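Local structure of high affinity transport system protein p37 (Mycoplasma hyorhinis, 3EKI) at residues N213-M218 / N339-D344; S256-L261 / F306-S311; I140-L145 / F348-N353. The protein binds thiamine diphosphate outside the cell membrane as the lipoprotein component of a high-affinity transport system, and probably delivers it for uptake. All coordinates share one frame; numbering follows the deposited sequence.

Contact 1. Residues N213-M218 / N339-D344; sequences NFYRGM and NPIPYD. With TPP (thiamine diphosphate), chain B.
Tyr-215 and Tyr-343 meet as an offset edge-to-face (T-shaped) pair: the edge of Tyr-343 is turned toward the face of Tyr-215, with the planes at 87° and the ring centroids 5.6 Å apart. A backbone pair next to it sets the register: Tyr-215 and Ile-341 form a single antiparallel hydrogen-bonded pair, Tyr-215 N giving to Ile-341 O at 2.9 Å and Ile-341 N to Tyr-215 O at 3.0 Å. The first torsion of Tyr-215 (chi1 74°) sets CG between its own N and carbonyl carbon, and the ring then runs alongside Ile-341, whose CG1 lies 3.5 Å from Tyr-215 CE1. Pro-342 O sits at the edge of the same ring, close to its plane.

Farther along, the extended Arg-216 lies beside Pro-340, whose CB rests over one face of the guanidinium. NH1 is held by Lys-160 O and Thr-338 O and NE by a salt bridge to Asp-155, while Pro-340 adds apolar packing. Phe-214 CD1 reaches the same Pro-340 CB at 4.0 Å.

The two tyrosines form one wall of the thiamine diphosphate site, and C6, the first linker carbon, lies over a face of each. Tyr-215 OH donates to O1B of the terminal phosphate at 2.6 Å. Tyr-343 packs its CZ on C5 of the thiazolium, with S1 also close. Asp-344, OD2 held by Tyr-381 OH, sets OD1 3.1 Å from C7; its carboxylate probably favours the cationic ring. Recognition thus divides between aromatic surface and carboxylate at the thiazolium and a hydroxyl donor at the diphosphate.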
loop_
_atom_site.group_PDB
_atom_site.type_symbol
_atom_site.label_atom_id
_atom_site.label_comp_id
_atom_site.label_asym_id
_atom_site.label_seq_id
_atom_site.Cartn_x
_atom_site.Cartn_y
_atom_site.Cartn_z
ATOM N N ASN A 213 6.232 -5.758 7.772
ATOM C CA ASN A 213 6.978 -4.627 7.260
ATOM C C ASN A 213 7.098 -4.666 5.737
ATOM O O ASN A 213 8.113 -4.325 5.142
ATOM C CB ASN A 213 8.344 -4.585 7.931
ATOM C CG ASN A 213 9.185 -5.798 7.599
ATOM O OD1 ASN A 213 8.651 -6.844 7.208
ATOM N ND2 ASN A 213 10.473 -5.607 7.784
ATOM N N PHE A 214 5.976 -5.088 5.139
ATOM C CA PHE A 214 5.927 -5.211 3.690
ATOM C C PHE A 214 4.486 -5.309 3.205
ATOM O O PHE A 214 3.566 -5.564 3.995
ATOM C CB PHE A 214 6.696 -6.465 3.274
ATOM C CG PHE A 214 6.021 -7.749 3.752
ATOM C CD1 PHE A 214 5.120 -8.492 2.999
ATOM C CD2 PHE A 214 6.300 -8.224 5.024
ATOM C CE1 PHE A 214 4.494 -9.612 3.505
ATOM C CE2 PHE A 214 5.704 -9.346 5.540
ATOM C CZ PHE A 214 4.811 -10.046 4.776
ATOM N N TYR A 215 4.274 -5.221 1.902
ATOM C CA TYR A 215 3.027 -5.595 1.252
ATOM C C TYR A 215 3.425 -6.101 -0.139
ATOM O O TYR A 215 4.579 -6.007 -0.579
ATOM C CB TYR A 215 1.973 -4.498 1.190
ATOM C CG TYR A 215 2.249 -3.399 0.187
ATOM C CD1 TYR A 215 3.425 -2.652 0.236
ATOM C CD2 TYR A 215 1.346 -3.090 -0.811
ATOM C CE1 TYR A 215 3.683 -1.646 -0.670
ATOM C CE2 TYR A 215 1.585 -2.102 -1.732
ATOM C CZ TYR A 215 2.753 -1.377 -1.661
ATOM O OH TYR A 215 2.990 -0.398 -2.589
ATOM N N ARG A 216 2.445 -6.659 -0.824
ATOM C CA ARG A 216 2.615 -7.176 -2.171
ATOM C C ARG A 216 1.489 -6.712 -3.086
ATOM O O ARG A 216 0.446 -6.225 -2.643
ATOM C CB ARG A 216 2.586 -8.709 -2.188
ATOM C CG ARG A 216 3.545 -9.391 -1.239
ATOM C CD ARG A 216 3.314 -10.905 -1.328
ATOM N NE ARG A 216 4.003 -11.538 -0.227
ATOM C CZ ARG A 216 5.235 -12.006 -0.191
ATOM N NH1 ARG A 216 6.009 -11.924 -1.273
ATOM N NH2 ARG A 216 5.662 -12.552 0.944
ATOM N N GLY A 217 1.658 -6.880 -4.392
ATOM C CA GLY A 217 0.591 -6.839 -5.346
ATOM C C GLY A 217 0.091 -8.273 -5.609
ATOM O O GLY A 217 0.588 -9.229 -5.016
ATOM N N MET A 218 -0.908 -8.325 -6.480
ATOM C CA MET A 218 -1.428 -9.647 -6.856
ATOM C C MET A 218 -2.029 -9.563 -8.241
ATOM O O MET A 218 -2.415 -8.495 -8.704
ATOM C CB MET A 218 -2.461 -10.131 -5.864
ATOM C CG MET A 218 -3.739 -9.337 -5.805
ATOM S SD MET A 218 -4.896 -9.979 -4.590
ATOM C CE MET A 218 -5.388 -11.509 -5.356
ATOM N N ASN A 339 6.431 -10.158 -5.422
ATOM C CA ASN A 339 7.511 -9.998 -4.471
ATOM C C ASN A 339 7.130 -8.838 -3.540
ATOM O O ASN A 339 6.291 -8.023 -3.904
ATOM C CB ASN A 339 8.832 -9.736 -5.171
ATOM C CG ASN A 339 9.312 -10.854 -6.072
ATOM O OD1 ASN A 339 9.040 -12.018 -5.813
ATOM N ND2 ASN A 339 10.032 -10.473 -7.122
ATOM N N PRO A 340 7.715 -8.848 -2.350
ATOM C CA PRO A 340 7.329 -7.854 -1.336
ATOM C C PRO A 340 8.174 -6.591 -1.297
ATOM O O PRO A 340 9.380 -6.648 -1.546
ATOM C CB PRO A 340 7.590 -8.678 -0.083
ATOM C CG PRO A 340 8.825 -9.454 -0.407
ATOM C CD PRO A 340 8.715 -9.794 -1.875
ATOM N N ILE A 341 7.501 -5.477 -0.960
ATOM C CA ILE A 341 8.252 -4.214 -0.768
ATOM C C ILE A 341 7.793 -3.550 0.515
ATOM O O ILE A 341 6.765 -3.926 1.080
ATOM C CB ILE A 341 8.070 -3.259 -1.953
ATOM C CG1 ILE A 341 6.646 -2.768 -2.170
ATOM C CG2 ILE A 341 8.637 -3.910 -3.215
ATOM C CD1 ILE A 341 6.494 -1.686 -3.222
ATOM N N PRO A 342 8.519 -2.583 1.064
ATOM C CA PRO A 342 8.117 -2.045 2.370
ATOM C C PRO A 342 6.808 -1.272 2.370
ATOM O O PRO A 342 6.418 -0.714 1.363
ATOM C CB PRO A 342 9.259 -1.066 2.690
ATOM C CG PRO A 342 10.420 -1.621 1.901
ATOM C CD PRO A 342 9.774 -1.991 0.564
ATOM N N TYR A 343 6.150 -1.265 3.531
ATOM C CA TYR A 343 4.974 -0.418 3.689
ATOM C C TYR A 343 5.412 1.048 3.659
ATOM O O TYR A 343 6.579 1.344 3.399
ATOM C CB TYR A 343 4.197 -0.758 4.965
ATOM C CG TYR A 343 2.708 -0.852 4.778
ATOM C CD1 TYR A 343 1.802 -0.033 5.412
ATOM C CD2 TYR A 343 2.168 -1.804 3.906
ATOM C CE1 TYR A 343 0.433 -0.144 5.209
ATOM C CE2 TYR A 343 0.816 -1.926 3.708
ATOM C CZ TYR A 343 -0.066 -1.098 4.359
ATOM O OH TYR A 343 -1.429 -1.220 4.152
ATOM N N ASP A 344 4.492 1.970 3.899
ATOM C CA ASP A 344 4.747 3.388 3.653
ATOM C C ASP A 344 5.815 3.945 4.603
ATOM O O ASP A 344 6.026 3.441 5.696
ATOM C CB ASP A 344 3.450 4.159 3.770
ATOM C CG ASP A 344 2.465 3.947 2.639
ATOM O OD1 ASP A 344 2.681 2.991 1.855
ATOM O OD2 ASP A 344 1.492 4.737 2.551
HETATM N "N1'" TPP B . -5.580 -1.092 4.838
HETATM C "C2'" TPP B . -6.522 -0.135 5.031
HETATM C CM2 TPP B . -7.371 -0.187 6.305
HETATM N "N3'" TPP B . -6.699 0.847 4.129
HETATM C "C4'" TPP B . -5.859 0.931 3.063
HETATM N "N4'" TPP B . -5.998 1.963 2.228
HETATM C "C5'" TPP B . -4.918 -0.078 2.813
HETATM C "C6'" TPP B . -4.816 -1.101 3.749
HETATM C "C7'" TPP B . -3.985 -0.132 1.594
HETATM N N3 TPP B . -2.691 0.557 1.741
HETATM C C2 TPP B . -2.480 1.636 2.495
HETATM S S1 TPP B . -0.796 2.095 2.394
HETATM C C5 TPP B . -0.438 0.795 1.282
HETATM C C4 TPP B . -1.628 0.163 0.978
HETATM C CM4 TPP B . -1.663 -1.171 0.200
HETATM C C6 TPP B . 0.931 0.568 0.631
HETATM C C7 TPP B . 1.172 1.591 -0.483
HETATM O O7 TPP B . 0.202 1.382 -1.530
HETATM P PA TPP B . -0.249 2.481 -2.587
HETATM O O1A TPP B . -1.474 1.998 -3.269
HETATM O O2A TPP B . -0.382 3.822 -1.923
HETATM O O3A TPP B . 0.952 2.697 -3.587
HETATM P PB TPP B . 1.244 1.860 -4.927
HETATM O O1B TPP B . 1.508 0.426 -4.586
HETATM O O2B TPP B . 2.519 2.571 -5.532
HETATM O O3B TPP B . 0.059 2.073 -5.962
#

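Contact 2. Residues S256-L261 / F306-S311; sequences SSKFKL and FSEEGS. Unlike the reference sequence in segment 256-261: Ser-256 (reference Phe). With TPP (thiamine diphosphate), chain B.
Phe-306 opens the second segment with its ring edge turned to the backbone of Lys-258: CD2 lies 3.5 Å from Lys-258 O, which sits near the ring plane, where the slightly positive ring hydrogens suit a carbonyl oxygen. Ser-307 turns its side chain the other way; its OG donates to Glu-308 O from above the carbonyl plane and is also bonded to Trp-220 NE1.

Glu-308 carries the polar part of the contact. Its CG lies 3.4 Å from Ser-257 OG, and the bend at chi2 (91°) then turns OE1 to Lys-258 NZ, 2.8 Å away, in a salt bridge that meets the carboxylate from above its plane. The same NZ donates to O1A of thiamine diphosphate at 2.7 Å, Ser-257 OG and N both donate to O1B, and Ser-256 N donates to O2B. Glu-308 therefore probably steadies the lysine that binds the diphosphate. Beyond it, a type II turn runs to Ser-311, with Gly-310 suited to its positive phi.

The start of helix 256-269 thus crosses the end of strand 304-308 at 134°, their axes 6.2 Å apart. Strand 217-223 flanks that strand in the mixed sheet, and helix 277-283 packs against both Phe-259 and Phe-306.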
loop_
_atom_site.group_PDB
_atom_site.type_symbol
_atom_site.label_atom_id
_atom_site.label_comp_id
_atom_site.label_asym_id
_atom_site.label_seq_id
_atom_site.Cartn_x
_atom_site.Cartn_y
_atom_site.Cartn_z
ATOM N N SER A 256 3.465 0.870 -7.673
ATOM C CA SER A 256 4.167 -0.383 -7.411
ATOM C C SER A 256 3.180 -1.552 -7.443
ATOM O O SER A 256 3.361 -2.492 -8.243
ATOM C CB SER A 256 4.911 -0.374 -6.078
ATOM O OG SER A 256 5.821 0.704 -5.987
ATOM N N SER A 257 2.163 -1.532 -6.604
ATOM C CA SER A 257 1.281 -2.676 -6.406
ATOM C C SER A 257 0.183 -2.804 -7.458
ATOM O O SER A 257 -0.537 -3.826 -7.407
ATOM C CB SER A 257 0.625 -2.654 -5.027
ATOM O OG SER A 257 -0.238 -1.556 -4.856
ATOM N N LYS A 258 -0.002 -1.862 -8.349
ATOM C CA LYS A 258 -1.008 -1.960 -9.416
ATOM C C LYS A 258 -0.370 -1.871 -10.790
ATOM O O LYS A 258 -1.041 -1.734 -11.818
ATOM C CB LYS A 258 -2.111 -0.922 -9.206
ATOM C CG LYS A 258 -2.891 -1.203 -7.926
ATOM C CD LYS A 258 -3.647 0.022 -7.435
ATOM C CE LYS A 258 -2.710 0.999 -6.758
ATOM N NZ LYS A 258 -2.559 0.661 -5.327
ATOM N N PHE A 259 0.950 -2.004 -10.809
ATOM C CA PHE A 259 1.671 -1.945 -12.084
ATOM C C PHE A 259 3.060 -2.587 -12.042
ATOM O O PHE A 259 3.265 -3.622 -12.594
ATOM C CB PHE A 259 1.772 -0.506 -12.648
ATOM C CG PHE A 259 2.040 -0.451 -14.132
ATOM C CD1 PHE A 259 3.296 -0.619 -14.604
ATOM C CD2 PHE A 259 1.031 -0.313 -15.027
ATOM C CE1 PHE A 259 3.553 -0.595 -15.955
ATOM C CE2 PHE A 259 1.272 -0.289 -16.322
ATOM C CZ PHE A 259 2.559 -0.432 -16.788
ATOM N N LYS A 260 4.025 -1.985 -11.376
ATOM C CA LYS A 260 5.404 -2.411 -11.482
ATOM C C LYS A 260 5.662 -3.769 -10.848
ATOM O O LYS A 260 6.410 -4.565 -11.434
ATOM C CB LYS A 260 6.362 -1.354 -10.878
ATOM C CG LYS A 260 6.273 -0.020 -11.581
ATOM C CD LYS A 260 7.071 1.065 -10.870
ATOM C CE LYS A 260 7.855 1.921 -11.852
ATOM N NZ LYS A 260 7.108 3.161 -12.209
ATOM N N LEU A 261 5.098 -4.101 -9.698
ATOM C CA LEU A 261 5.409 -5.399 -9.090
ATOM C C LEU A 261 4.868 -6.532 -9.951
ATOM O O LEU A 261 5.508 -7.581 -10.038
ATOM C CB LEU A 261 4.863 -5.496 -7.667
ATOM C CG LEU A 261 5.606 -4.581 -6.686
ATOM C CD1 LEU A 261 4.821 -4.474 -5.382
ATOM C CD2 LEU A 261 7.003 -5.102 -6.425
ATOM N N PHE A 306 -4.584 -6.303 -11.970
ATOM C CA PHE A 306 -3.605 -6.091 -10.917
ATOM C C PHE A 306 -4.237 -5.381 -9.723
ATOM O O PHE A 306 -5.057 -4.494 -9.954
ATOM C CB PHE A 306 -2.466 -5.229 -11.438
ATOM C CG PHE A 306 -1.713 -5.728 -12.649
ATOM C CD1 PHE A 306 -1.787 -7.066 -13.027
ATOM C CD2 PHE A 306 -0.919 -4.854 -13.376
ATOM C CE1 PHE A 306 -1.074 -7.493 -14.139
ATOM C CE2 PHE A 306 -0.242 -5.286 -14.487
ATOM C CZ PHE A 306 -0.296 -6.618 -14.853
ATOM N N SER A 307 -3.820 -5.776 -8.520
ATOM C CA SER A 307 -4.231 -5.005 -7.346
ATOM C C SER A 307 -3.256 -5.219 -6.215
ATOM O O SER A 307 -2.359 -6.062 -6.250
ATOM C CB SER A 307 -5.630 -5.400 -6.880
ATOM O OG SER A 307 -5.556 -6.611 -6.153
ATOM N N GLU A 308 -3.460 -4.417 -5.154
ATOM C CA GLU A 308 -2.805 -4.718 -3.902
ATOM C C GLU A 308 -3.218 -6.106 -3.427
ATOM O O GLU A 308 -4.390 -6.455 -3.554
ATOM C CB GLU A 308 -3.234 -3.692 -2.841
ATOM C CG GLU A 308 -3.119 -2.235 -3.223
ATOM C CD GLU A 308 -4.360 -1.659 -3.854
ATOM O OE1 GLU A 308 -4.538 -0.416 -3.730
ATOM O OE2 GLU A 308 -5.158 -2.413 -4.465
ATOM N N GLU A 309 -2.279 -6.848 -2.885
ATOM C CA GLU A 309 -2.625 -8.111 -2.238
ATOM C C GLU A 309 -3.721 -7.860 -1.209
ATOM O O GLU A 309 -3.635 -6.991 -0.349
ATOM C CB GLU A 309 -1.411 -8.756 -1.603
ATOM C CG GLU A 309 -1.764 -10.043 -0.869
ATOM C CD GLU A 309 -0.613 -10.655 -0.112
ATOM O OE1 GLU A 309 -0.057 -10.009 0.812
ATOM O OE2 GLU A 309 -0.282 -11.814 -0.441
ATOM N N GLY A 310 -4.783 -8.654 -1.276
ATOM C CA GLY A 310 -5.833 -8.613 -0.281
ATOM C C GLY A 310 -6.639 -7.339 -0.207
ATOM O O GLY A 310 -7.190 -7.071 0.870
ATOM N N SER A 311 -6.748 -6.588 -1.297
ATOM C CA SER A 311 -7.507 -5.344 -1.322
ATOM C C SER A 311 -8.950 -5.559 -0.893
ATOM O O SER A 311 -9.603 -4.653 -0.374
ATOM C CB SER A 311 -7.426 -4.737 -2.722
ATOM O OG SER A 311 -7.834 -5.605 -3.738
HETATM N "N1'" TPP B . -5.580 -1.092 4.838
HETATM C "C2'" TPP B . -6.522 -0.135 5.031
HETATM C CM2 TPP B . -7.371 -0.187 6.305
HETATM N "N3'" TPP B . -6.699 0.847 4.129
HETATM C "C4'" TPP B . -5.859 0.931 3.063
HETATM N "N4'" TPP B . -5.998 1.963 2.228
HETATM C "C5'" TPP B . -4.918 -0.078 2.813
HETATM C "C6'" TPP B . -4.816 -1.101 3.749
HETATM C "C7'" TPP B . -3.985 -0.132 1.594
HETATM N N3 TPP B . -2.691 0.557 1.741
HETATM C C2 TPP B . -2.480 1.636 2.495
HETATM S S1 TPP B . -0.796 2.095 2.394
HETATM C C5 TPP B . -0.438 0.795 1.282
HETATM C C4 TPP B . -1.628 0.163 0.978
HETATM C CM4 TPP B . -1.663 -1.171 0.200
HETATM C C6 TPP B . 0.931 0.568 0.631
HETATM C C7 TPP B . 1.172 1.591 -0.483
HETATM O O7 TPP B . 0.202 1.382 -1.530
HETATM P PA TPP B . -0.249 2.481 -2.587
HETATM O O1A TPP B . -1.474 1.998 -3.269
HETATM O O2A TPP B . -0.382 3.822 -1.923
HETATM O O3A TPP B . 0.952 2.697 -3.587
HETATM P PB TPP B . 1.244 1.860 -4.927
HETATM O O1B TPP B . 1.508 0.426 -4.586
HETATM O O2B TPP B . 2.519 2.571 -5.532
HETATM O O3B TPP B . 0.059 2.073 -5.962
#

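Contact 3. Residues I140-L145 / F348-N353; sequences IITPAL and FRKSVN
The first torsion of Phe-348 (chi1 -75°) places CG opposite the carbonyl carbon, and chi2 of -82° then turns the ring so that its edge meets Ala-144: CB of Ala-144 lies 3.7 Å from Phe-348 CE2, close to the ring plane. Ala-144 belongs to a classic beta bulge, in which it and Leu-145 both face Gly-346. In Thr-142, chi1 of -54° sets OG1 beside the backbone N and turns it toward Lys-350, whose CA and CG are both 3.9 Å away. The threonine and lysine side chains cross at about a right angle.

Between these two side-chain meetings runs the backbone pairing. Thr-142 and Phe-348 are an antiparallel hydrogen-bonded pair, and their side chains share one face of the sheet. Thr-142 N donates to Phe-348 O and Phe-348 N to Thr-142 O, each at 2.9 Å. Both bonds are nearly straight at hydrogen and differ at the acceptor: the first lies in the carbonyl plane, the second comes from above it. Ile-141 sends its branched side chain between helices 106-115 and 127-136, where a beta-branched apolar residue suits both strand and core, while Phe-348 packs against Gln-357 and Ile-360 of helix 354-369.

Past Phe-348 the chain enters a type I turn from Arg-349 to Val-352. One water donates to Ile-140 O at 2.8 Å and accepts from Lys-350 N; a second joins Thr-142 OG1, 2.6 Å away, to Lys-350 O. The lysine ammonium reaches back to Gly-139 O, and Arg-349 is bound by Asp-116, Asp-121 and Asp-43, the last two being ligands of a calcium ion. The chemistry implies the end of a strand pair held by direct main-chain bonds at Thr-142 and Phe-348 and by water at the turn, where Lys-350 is exposed, with arginine linking the turn to the calcium site.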
loop_
_atom_site.group_PDB
_atom_site.type_symbol
_atom_site.label_atom_id
_atom_site.label_comp_id
_atom_site.label_asym_id
_atom_site.label_seq_id
_atom_site.Cartn_x
_atom_site.Cartn_y
_atom_site.Cartn_z
ATOM N N ILE A 140 17.228 14.874 -1.029
ATOM C CA ILE A 140 16.504 16.140 -1.051
ATOM C C ILE A 140 15.494 16.238 0.095
ATOM O O ILE A 140 15.188 17.371 0.481
ATOM C CB ILE A 140 15.813 16.363 -2.399
ATOM C CG1 ILE A 140 15.337 17.790 -2.669
ATOM C CG2 ILE A 140 14.650 15.381 -2.566
ATOM C CD1 ILE A 140 14.977 17.966 -4.141
ATOM N N ILE A 141 15.022 15.098 0.571
ATOM C CA ILE A 141 14.114 14.948 1.715
ATOM C C ILE A 141 14.646 13.783 2.542
ATOM O O ILE A 141 15.498 13.003 2.070
ATOM C CB ILE A 141 12.638 14.777 1.321
ATOM C CG1 ILE A 141 12.382 13.553 0.454
ATOM C CG2 ILE A 141 12.086 16.036 0.648
ATOM C CD1 ILE A 141 10.949 13.345 -0.014
ATOM N N THR A 142 14.210 13.611 3.788
ATOM C CA THR A 142 14.804 12.670 4.708
ATOM C C THR A 142 13.844 11.633 5.248
ATOM O O THR A 142 12.957 11.909 6.058
ATOM C CB THR A 142 15.376 13.456 5.930
ATOM O OG1 THR A 142 16.255 14.466 5.418
ATOM C CG2 THR A 142 16.138 12.529 6.838
ATOM N N PRO A 143 13.963 10.401 4.754
ATOM C CA PRO A 143 13.123 9.312 5.266
ATOM C C PRO A 143 13.482 9.020 6.706
ATOM O O PRO A 143 14.674 8.980 7.054
ATOM C CB PRO A 143 13.501 8.130 4.366
ATOM C CG PRO A 143 14.058 8.762 3.138
ATOM C CD PRO A 143 14.821 9.973 3.637
ATOM N N ALA A 144 12.469 8.805 7.527
ATOM C CA ALA A 144 12.700 8.572 8.945
ATOM C C ALA A 144 11.843 7.506 9.663
ATOM O O ALA A 144 12.269 6.941 10.638
ATOM C CB ALA A 144 12.531 9.859 9.674
ATOM N N LEU A 145 10.621 7.334 9.184
ATOM C CA LEU A 145 9.661 6.455 9.827
ATOM C C LEU A 145 9.289 5.331 8.874
ATOM O O LEU A 145 9.008 5.625 7.705
ATOM C CB LEU A 145 8.426 7.293 10.170
ATOM C CG LEU A 145 7.221 6.623 10.837
ATOM C CD1 LEU A 145 7.455 6.492 12.337
ATOM C CD2 LEU A 145 5.910 7.362 10.623
ATOM N N PHE A 348 10.644 13.601 6.101
ATOM C CA PHE A 348 10.735 14.977 6.527
ATOM C C PHE A 348 11.338 15.901 5.480
ATOM O O PHE A 348 12.190 15.435 4.720
ATOM C CB PHE A 348 11.661 15.141 7.755
ATOM C CG PHE A 348 11.039 14.665 9.047
ATOM C CD1 PHE A 348 10.173 15.494 9.732
ATOM C CD2 PHE A 348 11.360 13.412 9.538
ATOM C CE1 PHE A 348 9.616 15.056 10.923
ATOM C CE2 PHE A 348 10.777 12.959 10.708
ATOM C CZ PHE A 348 9.901 13.787 11.371
ATOM N N ARG A 349 10.917 17.151 5.465
ATOM C CA ARG A 349 11.732 18.176 4.807
ATOM C C ARG A 349 13.089 18.206 5.521
ATOM O O ARG A 349 13.241 17.893 6.702
ATOM C CB ARG A 349 11.052 19.528 4.733
ATOM C CG ARG A 349 10.809 20.173 6.085
ATOM C CD ARG A 349 10.235 21.579 6.008
ATOM N NE ARG A 349 10.138 22.171 7.344
ATOM C CZ ARG A 349 11.037 22.863 8.006
ATOM N NH1 ARG A 349 12.221 23.110 7.470
ATOM N NH2 ARG A 349 10.757 23.318 9.227
ATOM N N LYS A 350 14.131 18.534 4.758
ATOM C CA LYS A 350 15.496 18.294 5.168
ATOM C C LYS A 350 15.911 19.105 6.395
ATOM O O LYS A 350 16.708 18.608 7.196
ATOM C CB LYS A 350 16.447 18.622 4.010
ATOM C CG LYS A 350 17.745 17.828 4.018
ATOM C CD LYS A 350 18.631 18.362 2.896
ATOM C CE LYS A 350 19.634 17.338 2.411
ATOM N NZ LYS A 350 19.800 17.426 0.932
ATOM N N SER A 351 15.390 20.316 6.507
ATOM C CA SER A 351 15.874 21.201 7.572
ATOM C C SER A 351 15.153 21.078 8.894
ATOM O O SER A 351 15.442 21.843 9.824
ATOM C CB SER A 351 15.842 22.669 7.084
ATOM O OG SER A 351 16.769 22.821 6.007
ATOM N N VAL A 352 14.237 20.127 9.093
ATOM C CA VAL A 352 13.712 19.929 10.440
ATOM C C VAL A 352 14.808 19.393 11.334
ATOM O O VAL A 352 15.531 18.450 10.975
ATOM C CB VAL A 352 12.531 18.930 10.463
ATOM C CG1 VAL A 352 12.204 18.586 11.908
ATOM C CG2 VAL A 352 11.355 19.494 9.707
ATOM N N ASN A 353 15.013 19.969 12.517
ATOM C CA ASN A 353 16.064 19.524 13.423
ATOM C C ASN A 353 16.045 18.025 13.680
ATOM O O ASN A 353 14.959 17.470 13.905
ATOM C CB ASN A 353 15.897 20.258 14.753
ATOM C CG ASN A 353 16.879 19.831 15.817
ATOM O OD1 ASN A 353 16.627 18.922 16.600
ATOM N ND2 ASN A 353 18.014 20.521 15.813
HETATM O O HOH W 1 13.515 19.158 1.859
HETATM O O HOH W 2 17.102 15.826 7.519
#

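Overall arrangement
Contacts 1 and 2 are buried near the middle of the chain and touch each other, their centres about 9 Å apart; strands 217-223 and 304-308, neighbours in the mixed sheet, tie them together, and both face thiamine diphosphate. Contact 1 meets the ligand chiefly with aromatic surface, contact 2 with helix-start amides, a hydroxyl and a lysine. Contact 3 lies about 23 Å from contact 1 and 28 Å from contact 2, centre to centre, in the separate antiparallel sheet. It is only partly buried, touches no ligand and relies on strand pairing and water. Segment 339-344 leads into strand 345-349, so contacts 1 and 3 adjoin in sequence, and contact 3 encloses both others along the chain.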